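Local coordinates for protein capsid (Human calicivirus NLV/Boxer/2001/US, PDB 4RDL) that forms the protruding domain of the norovirus capsid, which binds histo-blood group antigens such as the Lewis y tetrasaccharide, at residues N83-L88 and G150-D156; G111-M117 and K135-Y141; E171-V175 and F221-S225. All blocks are in the same frame, centred on the assembly; numbering follows the deposited sequence.

Overall arrangement
Contacts 1 and 2 are antiparallel strand pairs of one sheet, and contact 3 ties a strand of that sheet to a loop. Contact 1 is partly buried, its centre about 22 Å from the centre of the chain, the farthest of the three; contact 2 is nested inside the loop closed by contact 1, and Glu155 N probably bonds to Val137 O between them. Contacts 2 and 3 are more buried and share the glycan site: strands 113-121 and 167-177 are neighbours, with Trp174 stacked on His116. Their chemistry differs accordingly. Contact 1 ends in a water-linked polar edge, contact 2 offers Asp114 to galactose, and contact 3 gives fucose an apolar rim beside the second subunit.

Contact 1 of 3, residues N83-L88 and G150-D156; sequences NYGVNL and GTVKLED
Val86 and Leu154 make the apolar centre: CG2 of Val86 fits against both methyls of Leu154, the nearer being CD1 at 3.5 Å. The two residues belong to adjacent antiparallel strands, 83-88 and 151-154, in the large sheet that also carries the glycan-binding hairpin, and their side chains share one face of it. Val86 sends CG1 anti to its own N (chi1 172°), which puts CG2 on the side of Leu154. Val152 lies on the same face, its CG1 4.3 Å from CD1 of Leu88. Ile77, from the strand on the other side of 83-88, touches both Val86 and Leu154.

The backbones are joined most regularly at Val86 and Val152, which exchange a pair of hydrogen bonds; Val86 N reaches Val152 O at 2.9 Å. One step along, the chains pinch together. Gly85, with no side chain, brings its CA to 3.0 Å from Val152 O and lies opposite Lys153. At the far end Leu88 N bonds to Gly150 O in a nearly straight line (172°), just where Gly150 and Thr151 form a G1 beta bulge opposite Ala146.

Moving outward to the polar edge, the Tyr84 ring meets the carboxylate of Asp156 with CE2 3.4 Å from CG, the two planes 48° apart. Each group is held from elsewhere as well: Tyr84 OH bonds to Asp161 and Asp156 OD1 to Asn158 N. Beside them a single water accepts from Tyr84 N at 2.8 Å and donates to Leu154 O.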
loop_
_atom_site.group_PDB
_atom_site.type_symbol
_atom_site.label_atom_id
_atom_site.label_comp_id
_atom_site.label_asym_id
_atom_site.label_seq_id
_atom_site.Cartn_x
_atom_site.Cartn_y
_atom_site.Cartn_z
ATOM N N ASN A 83 -23.761 20.235 -11.350
ATOM C CA ASN A 83 -22.775 19.781 -10.379
ATOM C C ASN A 83 -22.093 18.493 -10.802
ATOM O O ASN A 83 -22.701 17.623 -11.433
ATOM C CB ASN A 83 -23.415 19.612 -9.002
ATOM C CG ASN A 83 -23.881 20.931 -8.409
ATOM O OD1 ASN A 83 -25.058 21.275 -8.484
ATOM N ND2 ASN A 83 -22.952 21.678 -7.825
ATOM N N TYR A 84 -20.818 18.381 -10.455
ATOM C CA TYR A 84 -20.041 17.198 -10.786
ATOM C C TYR A 84 -20.047 16.209 -9.628
ATOM O O TYR A 84 -20.295 16.572 -8.481
ATOM C CB TYR A 84 -18.604 17.587 -11.138
ATOM C CG TYR A 84 -18.503 18.516 -12.330
ATOM C CD1 TYR A 84 -18.233 18.024 -13.598
ATOM C CD2 TYR A 84 -18.677 19.884 -12.181
ATOM C CE1 TYR A 84 -18.139 18.870 -14.684
ATOM C CE2 TYR A 84 -18.588 20.739 -13.262
ATOM C CZ TYR A 84 -18.324 20.225 -14.512
ATOM O OH TYR A 84 -18.234 21.071 -15.596
ATOM N N GLY A 85 -19.767 14.953 -9.938
ATOM C CA GLY A 85 -19.707 13.932 -8.916
ATOM C C GLY A 85 -19.058 12.670 -9.426
ATOM O O GLY A 85 -18.639 12.585 -10.592
ATOM N N VAL A 86 -18.975 11.678 -8.546
ATOM C CA VAL A 86 -18.530 10.348 -8.933
ATOM C C VAL A 86 -19.574 9.309 -8.526
ATOM O O VAL A 86 -20.062 9.324 -7.382
ATOM C CB VAL A 86 -17.156 9.992 -8.299
ATOM C CG1 VAL A 86 -16.815 8.530 -8.548
ATOM C CG2 VAL A 86 -16.067 10.900 -8.849
ATOM N N ASN A 87 -19.927 8.434 -9.473
ATOM C CA ASN A 87 -20.666 7.215 -9.178
ATOM C C ASN A 87 -19.669 6.147 -8.777
ATOM O O ASN A 87 -18.876 5.694 -9.604
ATOM C CB ASN A 87 -21.461 6.746 -10.406
ATOM C CG ASN A 87 -22.615 7.661 -10.732
ATOM O OD1 ASN A 87 -23.415 7.993 -9.864
ATOM N ND2 ASN A 87 -22.693 8.099 -11.994
ATOM N N LEU A 88 -19.710 5.747 -7.510
ATOM C CA LEU A 88 -18.671 4.902 -6.932
ATOM C C LEU A 88 -18.781 3.427 -7.299
ATOM O O LEU A 88 -19.876 2.891 -7.493
ATOM C CB LEU A 88 -18.675 5.044 -5.409
ATOM C CG LEU A 88 -18.327 6.421 -4.838
ATOM C CD1 LEU A 88 -18.720 6.519 -3.360
ATOM C CD2 LEU A 88 -16.840 6.713 -5.031
ATOM N N GLY A 150 -23.916 5.560 -3.073
ATOM C CA GLY A 150 -23.193 5.365 -4.317
ATOM C C GLY A 150 -22.638 6.608 -4.997
ATOM O O GLY A 150 -22.041 6.492 -6.077
ATOM N N THR A 151 -22.818 7.784 -4.393
ATOM C CA THR A 151 -22.386 9.027 -5.038
ATOM C C THR A 151 -21.735 10.030 -4.088
ATOM O O THR A 151 -22.135 10.151 -2.925
ATOM C CB THR A 151 -23.548 9.744 -5.778
ATOM O OG1 THR A 151 -24.527 10.192 -4.833
ATOM C CG2 THR A 151 -24.208 8.816 -6.791
ATOM N N VAL A 152 -20.742 10.755 -4.595
ATOM C CA VAL A 152 -20.203 11.920 -3.894
ATOM C C VAL A 152 -20.066 13.088 -4.862
ATOM O O VAL A 152 -19.792 12.899 -6.054
ATOM C CB VAL A 152 -18.834 11.636 -3.217
ATOM C CG1 VAL A 152 -18.987 10.581 -2.134
ATOM C CG2 VAL A 152 -17.786 11.227 -4.255
ATOM N N LYS A 153 -20.266 14.293 -4.347
ATOM C CA LYS A 153 -20.087 15.497 -5.145
ATOM C C LYS A 153 -18.602 15.843 -5.254
ATOM O O LYS A 153 -17.847 15.722 -4.276
ATOM C CB LYS A 153 -20.857 16.681 -4.537
ATOM C CG LYS A 153 -20.565 18.007 -5.223
ATOM C CD LYS A 153 -21.354 19.157 -4.613
ATOM C CE LYS A 153 -21.032 20.465 -5.314
ATOM N NZ LYS A 153 -21.757 21.620 -4.709
ATOM N N LEU A 154 -18.197 16.271 -6.447
ATOM C CA LEU A 154 -16.868 16.824 -6.687
ATOM C C LEU A 154 -16.965 18.340 -6.786
ATOM O O LEU A 154 -17.857 18.859 -7.453
ATOM C CB LEU A 154 -16.303 16.278 -7.999
ATOM C CG LEU A 154 -15.517 14.961 -7.908
ATOM C CD1 LEU A 154 -16.193 13.914 -7.016
ATOM C CD2 LEU A 154 -15.249 14.420 -9.311
ATOM N N GLU A 155 -16.046 19.053 -6.141
ATOM C CA GLU A 155 -15.990 20.505 -6.294
ATOM C C GLU A 155 -15.527 20.843 -7.707
ATOM O O GLU A 155 -14.548 20.282 -8.200
ATOM C CB GLU A 155 -15.057 21.130 -5.251
ATOM C CG GLU A 155 -15.532 20.893 -3.828
ATOM C CD GLU A 155 -16.939 21.427 -3.611
ATOM O OE1 GLU A 155 -17.128 22.653 -3.750
ATOM O OE2 GLU A 155 -17.856 20.620 -3.335
ATOM N N ASP A 156 -16.225 21.763 -8.361
ATOM C CA ASP A 156 -15.858 22.134 -9.716
ATOM C C ASP A 156 -14.592 22.979 -9.709
ATOM O O ASP A 156 -14.562 24.051 -9.116
ATOM C CB ASP A 156 -17.004 22.898 -10.381
ATOM C CG ASP A 156 -16.758 23.174 -11.856
ATOM O OD1 ASP A 156 -15.773 22.650 -12.417
ATOM O OD2 ASP A 156 -17.565 23.914 -12.458
HETATM O O HOH W 1 -19.707 20.306 -8.784
HETATM O O HOH W 2 -17.303 24.306 -15.007
HETATM O O HOH W 3 -23.589 5.589 -8.130
HETATM O O HOH W 4 -22.443 3.975 -7.873
#

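Contact 2 of 3, residues G111-M117 and K135-Y141; sequences GNCDLHM and KVVIHSY. With GAL (beta-D-galactopyranose), chain C; FUC (alpha-L-fucopyranose), chain B.
One wall of the glycan pocket is built on the beta hairpin of strands 113-121 and 133-139, where Asp114 is gripped by Tyr141 across the pair. Tyr141 OH donates to the syn lone pair of Asp114 OD1 at 2.7 Å, with ring and carboxylate nearly coplanar (15°). The same hydroxyl oxygen sits 3.1 Å above the plane of the His139 ring, over its centre. The carboxylate is thus held in place while Asp114 OD2 accepts from galactose O3 at 2.7 Å, and a water links OD2 to His139 NE2.

Next to it on this face, His116 lies alongside Val137, whose CG2 is 3.5 Å from His116 ND1. The imidazole turns its edge to the sugars, CE1 being 3.4 Å from O2 of one fucose, while NE2 bonds to Ser176. At the open end of the hairpin Cys113 N donates to Ser140 OG at 3.1 Å, and the hydroxyl is also hydrogen-bonded to Phe110 O. The other face is apolar: CG of Met117 packs on CD1 of Ile138 at 3.9 Å.

In the sheet, strand 167-177 flanks the hairpin beside 113-121, its Trp174 stacked on His116, and Val152 and Leu154 of strand 151-154 pack against Ile138.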
loop_
_atom_site.group_PDB
_atom_site.type_symbol
_atom_site.label_atom_id
_atom_site.label_comp_id
_atom_site.label_asym_id
_atom_site.label_seq_id
_atom_site.Cartn_x
_atom_site.Cartn_y
_atom_site.Cartn_z
ATOM N N GLY A 111 -13.763 12.416 8.103
ATOM C CA GLY A 111 -15.065 13.045 8.032
ATOM C C GLY A 111 -15.050 14.541 8.264
ATOM O O GLY A 111 -14.177 15.058 8.967
ATOM N N ASN A 112 -16.027 15.222 7.670
ATOM C CA ASN A 112 -16.227 16.655 7.856
ATOM C C ASN A 112 -15.040 17.503 7.437
ATOM O O ASN A 112 -14.736 18.506 8.078
ATOM C CB ASN A 112 -16.612 16.995 9.303
ATOM C CG ASN A 112 -17.390 18.294 9.393
ATOM O OD1 ASN A 112 -18.294 18.532 8.597
ATOM N ND2 ASN A 112 -17.036 19.144 10.349
ATOM N N CYS A 113 -14.383 17.106 6.350
ATOM C CA CYS A 113 -13.199 17.811 5.891
ATOM C C CYS A 113 -13.076 17.781 4.374
ATOM O O CYS A 113 -13.910 17.187 3.684
ATOM C CB CYS A 113 -11.945 17.236 6.557
ATOM S SG CYS A 113 -11.729 15.453 6.276
ATOM N N ASP A 114 -12.048 18.449 3.865
ATOM C CA ASP A 114 -11.827 18.534 2.430
ATOM C C ASP A 114 -10.776 17.516 2.012
ATOM O O ASP A 114 -9.622 17.580 2.451
ATOM C CB ASP A 114 -11.371 19.937 2.031
ATOM C CG ASP A 114 -12.480 20.977 2.134
ATOM O OD1 ASP A 114 -13.591 20.661 2.623
ATOM O OD2 ASP A 114 -12.225 22.126 1.718
ATOM N N LEU A 115 -11.197 16.564 1.189
ATOM C CA LEU A 115 -10.312 15.540 0.655
ATOM C C LEU A 115 -9.763 15.999 -0.685
ATOM O O LEU A 115 -10.513 16.150 -1.656
ATOM C CB LEU A 115 -11.064 14.221 0.468
ATOM C CG LEU A 115 -11.899 13.745 1.661
ATOM C CD1 LEU A 115 -12.716 12.520 1.264
ATOM C CD2 LEU A 115 -11.000 13.441 2.866
ATOM N N HIS A 116 -8.459 16.227 -0.734
ATOM C CA HIS A 116 -7.812 16.660 -1.966
ATOM C C HIS A 116 -7.281 15.432 -2.673
ATOM O O HIS A 116 -6.297 14.827 -2.232
ATOM C CB HIS A 116 -6.689 17.654 -1.661
ATOM C CG HIS A 116 -7.169 18.884 -0.960
ATOM N ND1 HIS A 116 -7.504 20.040 -1.637
ATOM C CD2 HIS A 116 -7.422 19.124 0.348
ATOM C CE1 HIS A 116 -7.917 20.947 -0.769
ATOM N NE2 HIS A 116 -7.887 20.414 0.440
ATOM N N MET A 117 -7.956 15.063 -3.758
ATOM C CA MET A 117 -7.688 13.809 -4.449
ATOM C C MET A 117 -6.888 14.040 -5.714
ATOM O O MET A 117 -7.070 15.041 -6.417
ATOM C CB MET A 117 -8.998 13.108 -4.831
ATOM C CG MET A 117 -10.023 12.984 -3.711
ATOM S SD MET A 117 -9.498 11.965 -2.324
ATOM C CE MET A 117 -9.490 10.331 -3.042
ATOM N N LYS A 135 -6.949 16.359 -10.701
ATOM C CA LYS A 135 -7.083 16.479 -9.262
ATOM C C LYS A 135 -8.424 17.112 -8.972
ATOM O O LYS A 135 -9.000 17.791 -9.831
ATOM C CB LYS A 135 -5.960 17.327 -8.684
ATOM C CG LYS A 135 -5.900 18.714 -9.284
ATOM C CD LYS A 135 -4.653 19.453 -8.851
ATOM C CE LYS A 135 -4.672 19.746 -7.363
ATOM N NZ LYS A 135 -3.555 20.664 -6.997
ATOM N N VAL A 136 -8.933 16.889 -7.769
ATOM C CA VAL A 136 -10.248 17.396 -7.414
ATOM C C VAL A 136 -10.419 17.361 -5.904
ATOM O O VAL A 136 -9.779 16.563 -5.219
ATOM C CB VAL A 136 -11.357 16.574 -8.113
ATOM C CG1 VAL A 136 -11.456 15.184 -7.525
ATOM C CG2 VAL A 136 -12.703 17.295 -8.047
ATOM N N VAL A 137 -11.256 18.253 -5.388
ATOM C CA VAL A 137 -11.583 18.276 -3.972
ATOM C C VAL A 137 -12.938 17.605 -3.771
ATOM O O VAL A 137 -13.888 17.855 -4.529
ATOM C CB VAL A 137 -11.642 19.719 -3.437
ATOM C CG1 VAL A 137 -12.020 19.728 -1.965
ATOM C CG2 VAL A 137 -10.311 20.422 -3.670
ATOM N N ILE A 138 -13.017 16.739 -2.767
ATOM C CA ILE A 138 -14.277 16.125 -2.366
ATOM C C ILE A 138 -14.551 16.441 -0.897
ATOM O O ILE A 138 -13.750 16.106 -0.015
ATOM C CB ILE A 138 -14.246 14.592 -2.574
ATOM C CG1 ILE A 138 -13.988 14.267 -4.056
ATOM C CG2 ILE A 138 -15.550 13.942 -2.090
ATOM C CD1 ILE A 138 -13.854 12.788 -4.339
ATOM N N HIS A 139 -15.684 17.081 -0.636
ATOM C CA HIS A 139 -16.123 17.351 0.731
ATOM C C HIS A 139 -16.695 16.087 1.350
ATOM O O HIS A 139 -17.608 15.482 0.786
ATOM C CB HIS A 139 -17.225 18.415 0.730
ATOM C CG HIS A 139 -16.766 19.762 0.273
ATOM N ND1 HIS A 139 -17.642 20.797 0.014
ATOM C CD2 HIS A 139 -15.527 20.250 0.037
ATOM C CE1 HIS A 139 -16.958 21.863 -0.361
ATOM N NE2 HIS A 139 -15.673 21.562 -0.354
ATOM N N SER A 140 -16.191 15.692 2.518
ATOM C CA SER A 140 -16.810 14.584 3.249
ATOM C C SER A 140 -17.875 15.130 4.209
ATOM O O SER A 140 -17.860 14.866 5.418
ATOM C CB SER A 140 -15.779 13.708 3.968
ATOM O OG SER A 140 -14.956 14.472 4.824
ATOM N N TYR A 141 -18.792 15.908 3.643
ATOM C CA TYR A 141 -19.872 16.544 4.391
ATOM C C TYR A 141 -20.894 17.083 3.405
ATOM O O TYR A 141 -20.634 17.094 2.198
ATOM C CB TYR A 141 -19.343 17.657 5.316
ATOM C CG TYR A 141 -18.479 18.715 4.653
ATOM C CD1 TYR A 141 -19.039 19.889 4.153
ATOM C CD2 TYR A 141 -17.097 18.543 4.538
ATOM C CE1 TYR A 141 -18.252 20.862 3.557
ATOM C CE2 TYR A 141 -16.298 19.510 3.939
ATOM C CZ TYR A 141 -16.881 20.668 3.457
ATOM O OH TYR A 141 -16.103 21.635 2.869
HETATM C C1 GAL C . -8.799 26.688 1.752
HETATM C C2 GAL C . -8.706 25.271 1.231
HETATM C C3 GAL C . -9.945 24.499 1.498
HETATM C C4 GAL C . -10.325 24.551 2.868
HETATM C C5 GAL C . -10.461 25.975 3.300
HETATM C C6 GAL C . -10.814 26.156 4.706
HETATM O O2 GAL C . -8.445 25.320 -0.169
HETATM O O3 GAL C . -9.783 23.141 1.040
HETATM O O4 GAL C . -9.329 23.857 3.688
HETATM O O5 GAL C . -9.186 26.710 3.072
HETATM O O6 GAL C . -11.083 27.421 5.097
HETATM C C1 FUC B . -7.351 24.542 -0.514
HETATM C C2 FUC B . -7.320 24.367 -1.974
HETATM C C3 FUC B . -7.097 25.662 -2.655
HETATM C C4 FUC B . -5.868 26.354 -2.186
HETATM C C5 FUC B . -5.816 26.456 -0.672
HETATM C C6 FUC B . -4.532 27.017 -0.194
HETATM O O2 FUC B . -8.533 23.810 -2.396
HETATM O O3 FUC B . -7.072 25.492 -4.036
HETATM O O4 FUC B . -4.748 25.671 -2.637
HETATM O O5 FUC B . -6.071 25.198 -0.039
HETATM O O HOH W 5 -13.490 23.105 -0.533
#

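Contact 3 of 3, residues E171-V175 and F221-S225; sequences ELTWV and FPTVS. With FUC (alpha-L-fucopyranose), chain D.
The far end of the Phe221 ring comes close to segment 171-175, with CG anti to the backbone N (chi1 177°). CZ comes 4.0 Å from Leu172 O, and this oxygen and Val175 CG2 both lie near the plane of the ring at its edge. CD of Pro222 lies over one face, offset toward the rim.

Pro222 follows as the centre of an inverse gamma turn, closed by Thr223 N bonding to Phe221 O. Its CG lies 3.4 Å from Thr173 O and its CB 3.7 Å from CB of Trp174. The turn presents Pro222 O to the strand, where Val175 N donates to it at 3.0 Å in a nearly straight bond (169°).

Thr223 sets CG2 alongside Val175, 3.8 Å from its CB, and spends OG1 on Asn226 O. Val175 and Thr223 form a single bridge, joining the loop to the strand just beyond a classic beta bulge in which Thr173 and Trp174 both face His116.

Val224 N returns a hydrogen bond to Val175 O. Its two methyls then part: CG2 packs 3.6 Å from CE3 of Trp174, while CG1 lies 3.6 Å from O4 of a second fucose, not the one near His116. The indole meets that sugar edge-on, CZ3 to fucose C6 at 3.8 Å. Gly130 of the second subunit bonds to the same fucose, so this part of the pocket spans the dimer interface.

Ser225 turns OG back to donate to Val224 O, and its backbone bonds to the second subunit.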
loop_
_atom_site.group_PDB
_atom_site.type_symbol
_atom_site.label_atom_id
_atom_site.label_comp_id
_atom_site.label_asym_id
_atom_site.label_seq_id
_atom_site.Cartn_x
_atom_site.Cartn_y
_atom_site.Cartn_z
ATOM N N GLU A 171 -6.940 8.924 -5.471
ATOM C CA GLU A 171 -6.146 8.681 -4.276
ATOM C C GLU A 171 -6.097 9.943 -3.429
ATOM O O GLU A 171 -6.084 11.059 -3.949
ATOM C CB GLU A 171 -4.732 8.236 -4.628
ATOM C CG GLU A 171 -3.994 7.706 -3.405
ATOM C CD GLU A 171 -2.499 7.641 -3.588
ATOM O OE1 GLU A 171 -1.806 7.352 -2.582
ATOM O OE2 GLU A 171 -2.022 7.869 -4.725
ATOM N N LEU A 172 -6.072 9.762 -2.117
ATOM C CA LEU A 172 -6.033 10.882 -1.193
ATOM C C LEU A 172 -4.633 11.486 -1.131
ATOM O O LEU A 172 -3.708 10.881 -0.595
ATOM C CB LEU A 172 -6.476 10.419 0.196
ATOM C CG LEU A 172 -6.581 11.540 1.231
ATOM C CD1 LEU A 172 -7.632 12.573 0.819
ATOM C CD2 LEU A 172 -6.903 10.954 2.602
ATOM N N THR A 173 -4.475 12.688 -1.673
ATOM C CA THR A 173 -3.164 13.343 -1.689
ATOM C C THR A 173 -2.918 14.140 -0.414
ATOM O O THR A 173 -1.842 14.058 0.187
ATOM C CB THR A 173 -3.017 14.252 -2.915
ATOM O OG1 THR A 173 -3.203 13.451 -4.087
ATOM C CG2 THR A 173 -1.639 14.906 -2.970
ATOM N N TRP A 174 -3.910 14.919 -0.009
ATOM C CA TRP A 174 -3.830 15.647 1.246
ATOM C C TRP A 174 -5.232 16.020 1.736
ATOM O O TRP A 174 -6.223 15.840 1.013
ATOM C CB TRP A 174 -2.892 16.867 1.142
ATOM C CG TRP A 174 -3.321 17.967 0.196
ATOM C CD1 TRP A 174 -3.298 17.939 -1.173
ATOM C CD2 TRP A 174 -3.782 19.272 0.563
ATOM N NE1 TRP A 174 -3.747 19.141 -1.678
ATOM C CE2 TRP A 174 -4.040 19.982 -0.631
ATOM C CE3 TRP A 174 -4.006 19.913 1.790
ATOM C CZ2 TRP A 174 -4.514 21.295 -0.638
ATOM C CZ3 TRP A 174 -4.465 21.220 1.782
ATOM C CH2 TRP A 174 -4.722 21.895 0.574
ATOM N N VAL A 175 -5.308 16.504 2.974
ATOM C CA VAL A 175 -6.566 16.812 3.633
ATOM C C VAL A 175 -6.460 18.187 4.277
ATOM O O VAL A 175 -5.410 18.542 4.819
ATOM C CB VAL A 175 -6.893 15.759 4.729
ATOM C CG1 VAL A 175 -8.183 16.118 5.468
ATOM C CG2 VAL A 175 -6.982 14.361 4.124
ATOM N N PHE A 221 1.659 12.741 7.856
ATOM C CA PHE A 221 0.902 12.762 6.612
ATOM C C PHE A 221 0.318 14.164 6.480
ATOM O O PHE A 221 0.061 14.823 7.487
ATOM C CB PHE A 221 -0.218 11.716 6.683
ATOM C CG PHE A 221 -1.109 11.691 5.471
ATOM C CD1 PHE A 221 -0.829 10.855 4.402
ATOM C CD2 PHE A 221 -2.228 12.500 5.409
ATOM C CE1 PHE A 221 -1.647 10.842 3.284
ATOM C CE2 PHE A 221 -3.053 12.490 4.303
ATOM C CZ PHE A 221 -2.759 11.661 3.236
ATOM N N PRO A 222 0.119 14.640 5.242
ATOM C CA PRO A 222 -0.399 16.005 5.043
ATOM C C PRO A 222 -1.904 16.166 5.329
ATOM O O PRO A 222 -2.672 16.599 4.460
ATOM C CB PRO A 222 -0.092 16.282 3.565
ATOM C CG PRO A 222 -0.126 14.920 2.939
ATOM C CD PRO A 222 0.540 14.026 3.971
ATOM N N THR A 223 -2.308 15.802 6.543
ATOM C CA THR A 223 -3.556 16.283 7.118
ATOM C C THR A 223 -3.214 17.661 7.692
ATOM O O THR A 223 -2.755 17.795 8.840
ATOM C CB THR A 223 -4.100 15.331 8.208
ATOM O OG1 THR A 223 -3.004 14.727 8.898
ATOM C CG2 THR A 223 -4.975 14.217 7.592
ATOM N N VAL A 224 -3.379 18.683 6.861
ATOM C CA VAL A 224 -2.866 20.011 7.178
ATOM C C VAL A 224 -3.574 20.594 8.397
ATOM O O VAL A 224 -4.804 20.567 8.484
ATOM C CB VAL A 224 -2.958 20.925 5.943
ATOM C CG1 VAL A 224 -2.573 22.362 6.279
ATOM C CG2 VAL A 224 -2.071 20.373 4.832
ATOM N N SER A 225 -2.764 21.105 9.329
ATOM C CA SER A 225 -3.156 21.570 10.675
ATOM C C SER A 225 -3.076 20.496 11.770
ATOM O O SER A 225 -3.082 20.815 12.961
ATOM C CB SER A 225 -4.506 22.311 10.711
ATOM O OG SER A 225 -5.605 21.419 10.818
HETATM C C1 FUC D . -5.569 28.012 4.672
HETATM C C2 FUC D . -5.866 27.668 6.108
HETATM C C3 FUC D . -6.809 26.537 6.169
HETATM C C4 FUC D . -6.321 25.387 5.464
HETATM C C5 FUC D . -5.948 25.712 4.064
HETATM C C6 FUC D . -5.288 24.600 3.423
HETATM O O2 FUC D . -6.404 28.804 6.773
HETATM O O3 FUC D . -7.108 26.216 7.548
HETATM O O4 FUC D . -5.167 24.832 6.136
HETATM O O5 FUC D . -5.047 26.910 3.990
#